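Local atomic coordinates of fructooligosaccharide ABC transporter substrate-binding protein FusA (Streptococcus pneumoniae, PDB entry 5G5Y), a protein that binds kestose, nystose and longer fructooligosaccharides, but not sucrose, and delivers them to the FusBC-MsmK ABC transporter for import. Residues 181-186 and 241-246. Sequence-based numbering, arbitrary orientation.
Sequences IPFSFI and GLIDKE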
ATOM      1  N   ILE A 181      19.455  22.030  -1.116  1.00 24.84           N
ATOM      2  CA  ILE A 181      18.582  21.594  -2.202  1.00 23.42           C
ATOM      3  C   ILE A 181      17.184  21.914  -1.686  1.00 22.73           C
ATOM      4  O   ILE A 181      16.695  21.214  -0.810  1.00 23.59           O
ATOM      5  CB  ILE A 181      18.730  20.097  -2.500  1.00 25.21           C
ATOM      6  CG1 ILE A 181      20.192  19.761  -2.844  1.00 26.02           C
ATOM      7  CG2 ILE A 181      17.806  19.688  -3.659  1.00 24.72           C
ATOM      8  CD1 ILE A 181      20.488  18.290  -3.010  1.00 26.90           C
ATOM      9  N   PRO A 182      16.558  22.987  -2.179  1.00 20.16           N
ATOM     10  CA  PRO A 182      15.297  23.378  -1.559  1.00 19.67           C
ATOM     11  C   PRO A 182      14.176  22.343  -1.613  1.00 20.21           C
ATOM     12  O   PRO A 182      13.471  22.161  -0.609  1.00 19.91           O
ATOM     13  CB  PRO A 182      14.914  24.639  -2.328  1.00 19.70           C
ATOM     14  CG  PRO A 182      16.271  25.188  -2.763  1.00 19.25           C
ATOM     15  CD  PRO A 182      17.014  23.990  -3.170  1.00 20.06           C
ATOM     16  N   PHE A 183      14.003  21.711  -2.779  1.00 19.54           N
ATOM     17  CA  PHE A 183      12.843  20.823  -3.061  1.00 19.72           C
ATOM     18  C   PHE A 183      13.318  19.604  -3.845  1.00 18.77           C
ATOM     19  O   PHE A 183      13.963  19.741  -4.871  1.00 18.23           O
ATOM     20  CB  PHE A 183      11.842  21.645  -3.879  1.00 19.64           C
ATOM     21  CG  PHE A 183      10.483  21.034  -4.057  1.00 18.30           C
ATOM     22  CD1 PHE A 183       9.478  21.249  -3.115  1.00 19.23           C
ATOM     23  CD2 PHE A 183      10.145  20.365  -5.237  1.00 18.28           C
ATOM     24  CE1 PHE A 183       8.198  20.752  -3.297  1.00 18.60           C
ATOM     25  CE2 PHE A 183       8.849  19.869  -5.419  1.00 17.45           C
ATOM     26  CZ  PHE A 183       7.897  20.059  -4.453  1.00 18.10           C
ATOM     27  N   SER A 184      13.029  18.399  -3.342  1.00 17.63           N
ATOM     28  CA  SER A 184      13.431  17.176  -4.018  1.00 18.17           C
ATOM     29  C   SER A 184      12.356  16.109  -3.929  1.00 17.03           C
ATOM     30  O   SER A 184      11.462  16.178  -3.094  1.00 17.12           O
ATOM     31  CB  SER A 184      14.737  16.628  -3.441  1.00 19.12           C
ATOM     32  OG  SER A 184      15.299  15.723  -4.364  1.00 19.55           O
ATOM     33  N   PHE A 185      12.460  15.152  -4.833  1.00 17.89           N
ATOM     34  CA  PHE A 185      11.527  14.061  -4.972  1.00 17.36           C
ATOM     35  C   PHE A 185      12.141  13.073  -5.901  1.00 17.04           C
ATOM     36  O   PHE A 185      13.178  13.358  -6.555  1.00 16.90           O
ATOM     37  CB  PHE A 185      10.194  14.580  -5.537  1.00 17.16           C
ATOM     38  CG  PHE A 185      10.353  15.418  -6.793  1.00 16.62           C
ATOM     39  CD1 PHE A 185      10.438  14.819  -8.053  1.00 16.55           C
ATOM     40  CD2 PHE A 185      10.430  16.787  -6.701  1.00 16.09           C
ATOM     41  CE1 PHE A 185      10.587  15.612  -9.218  1.00 16.51           C
ATOM     42  CE2 PHE A 185      10.565  17.581  -7.858  1.00 17.83           C
ATOM     43  CZ  PHE A 185      10.644  16.989  -9.111  1.00 16.11           C
ATOM     44  N   ILE A 186      11.559  11.882  -5.920  1.00 16.41           N
ATOM     45  CA  ILE A 186      11.809  10.887  -6.960  1.00 17.07           C
ATOM     46  C   ILE A 186      10.545  10.845  -7.799  1.00 17.60           C
ATOM     47  O   ILE A 186       9.500  10.377  -7.357  1.00 17.03           O
ATOM     48  CB  ILE A 186      12.167   9.489  -6.424  1.00 17.54           C
ATOM     49  CG1 ILE A 186      13.367   9.562  -5.454  1.00 18.13           C
ATOM     50  CG2 ILE A 186      12.486   8.526  -7.567  1.00 18.32           C
ATOM     51  CD1 ILE A 186      13.739   8.243  -4.853  1.00 18.14           C
ATOM     52  N   GLY A 241      14.985  27.825  -9.840  1.00 24.67           N
ATOM     53  CA  GLY A 241      16.146  27.043  -9.382  1.00 25.77           C
ATOM     54  C   GLY A 241      15.958  26.365  -8.041  1.00 26.05           C
ATOM     55  O   GLY A 241      16.915  26.166  -7.287  1.00 23.12           O
ATOM     56  N   LEU A 242      14.721  25.998  -7.721  1.00 23.85           N
ATOM     57  CA  LEU A 242      14.431  25.471  -6.389  1.00 22.28           C
ATOM     58  C   LEU A 242      14.404  23.950  -6.346  1.00 22.18           C
ATOM     59  O   LEU A 242      14.440  23.377  -5.244  1.00 22.67           O
ATOM     60  CB  LEU A 242      13.117  26.063  -5.895  1.00 22.23           C
ATOM     61  CG  LEU A 242      13.057  27.592  -5.790  1.00 22.95           C
ATOM     62  CD1 LEU A 242      11.642  28.099  -5.457  1.00 21.98           C
ATOM     63  CD2 LEU A 242      14.070  28.115  -4.769  1.00 24.20           C
ATOM     64  N   ILE A 243      14.368  23.283  -7.509  1.00 20.48           N
ATOM     65  CA  ILE A 243      14.289  21.832  -7.569  1.00 21.08           C
ATOM     66  C   ILE A 243      15.679  21.227  -7.685  1.00 23.18           C
ATOM     67  O   ILE A 243      16.522  21.729  -8.431  1.00 22.08           O
ATOM     68  CB  ILE A 243      13.391  21.323  -8.748  1.00 20.03           C
ATOM     69  CG1 ILE A 243      11.966  21.900  -8.619  1.00 19.82           C
ATOM     70  CG2 ILE A 243      13.350  19.803  -8.757  1.00 19.84           C
ATOM     71  CD1 ILE A 243      10.977  21.421  -9.684  1.00 20.59           C
ATOM     72  N   ASP A 244      15.901  20.162  -6.915  1.00 21.83           N
ATOM     73  CA  ASP A 244      17.031  19.263  -7.070  1.00 23.95           C
ATOM     74  C   ASP A 244      17.371  19.020  -8.544  1.00 26.53           C
ATOM     75  O   ASP A 244      16.555  18.484  -9.295  1.00 20.64           O
ATOM     76  CB  ASP A 244      16.691  17.924  -6.347  1.00 24.77           C
ATOM     77  CG  ASP A 244      17.902  17.053  -6.076  1.00 26.03           C
ATOM     78  OD1 ASP A 244      18.886  17.158  -6.829  1.00 25.94           O
ATOM     79  OD2 ASP A 244      17.857  16.211  -5.132  1.00 24.44           O
ATOM     80  N   LYS A 245      18.589  19.399  -8.973  1.00 28.28           N
ATOM     81  CA  LYS A 245      18.965  19.164 -10.396  1.00 31.01           C
ATOM     82  C   LYS A 245      18.930  17.696 -10.861  1.00 30.62           C
ATOM     83  O   LYS A 245      18.871  17.433 -12.067  1.00 28.60           O
ATOM     84  CB  LYS A 245      20.292  19.853 -10.784  1.00 39.00           C
ATOM     85  CG  LYS A 245      21.423  19.753  -9.770  1.00 45.29           C
ATOM     86  CD  LYS A 245      22.808  19.786 -10.416  1.00 54.23           C
ATOM     87  CE  LYS A 245      23.883  19.294  -9.450  1.00 60.01           C
ATOM     88  NZ  LYS A 245      23.871  17.805  -9.304  1.00 60.90           N
ATOM     89  N   GLU A 246      18.938  16.746  -9.918  1.00 29.86           N
ATOM     90  CA  GLU A 246      18.837  15.318 -10.218  1.00 29.06           C
ATOM     91  C   GLU A 246      17.439  14.690 -10.002  1.00 25.67           C
ATOM     92  O   GLU A 246      17.299  13.483 -10.122  1.00 24.75           O
ATOM     93  CB  GLU A 246      19.818  14.534  -9.317  1.00 33.26           C
ATOM     94  CG  GLU A 246      21.271  14.998  -9.263  1.00 36.07           C
ATOM     95  CD  GLU A 246      22.097  14.065  -8.359  1.00 40.78           C
ATOM     96  OE1 GLU A 246      22.074  14.202  -7.110  1.00 35.31           O
ATOM     97  OE2 GLU A 246      22.740  13.151  -8.904  1.00 50.24           O
TER
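A single parallel beta bridge, Phe183 with Ile243, adds the loop after helix 225-239 to the outer side of strand 181-183, an outermost strand of a mixed four-stranded sheet in this solute-binding protein. Strand 264-269 pairs with its other side. Asp244 N donates a nearly straight bond to Phe183 O (2.8 Å, 175° at the hydrogen). The bond from Phe183 N to Leu242 O is weak (3.0 Å). Ile243 CA adds a C-H...O contact to the same Phe183 O.

On one side, the Phe183 and Ile243 side chains run alongside each other, CD2 to CG1 at 4.1 Å. Leu237 of helix 225-239 packs on both Phe183 and Ile243. Ile243 CG2 reaches CE2 of the Phe185 ring at 3.7 Å.

On the other side, Ile181 CG2 presses on Asp244 CB at 3.4 Å. Asp244 OD2 forms a salt bridge with Lys258 of helix 252-260, and OD1 accepts from Glu246 N in an Asx turn, which ties the loop to itself. With its OG anti to the backbone N (chi1 -162°), Ser184 donates to the same Asp244 OD2 at 2.7 Å, on the anti side and 19° out of the carboxylate plane.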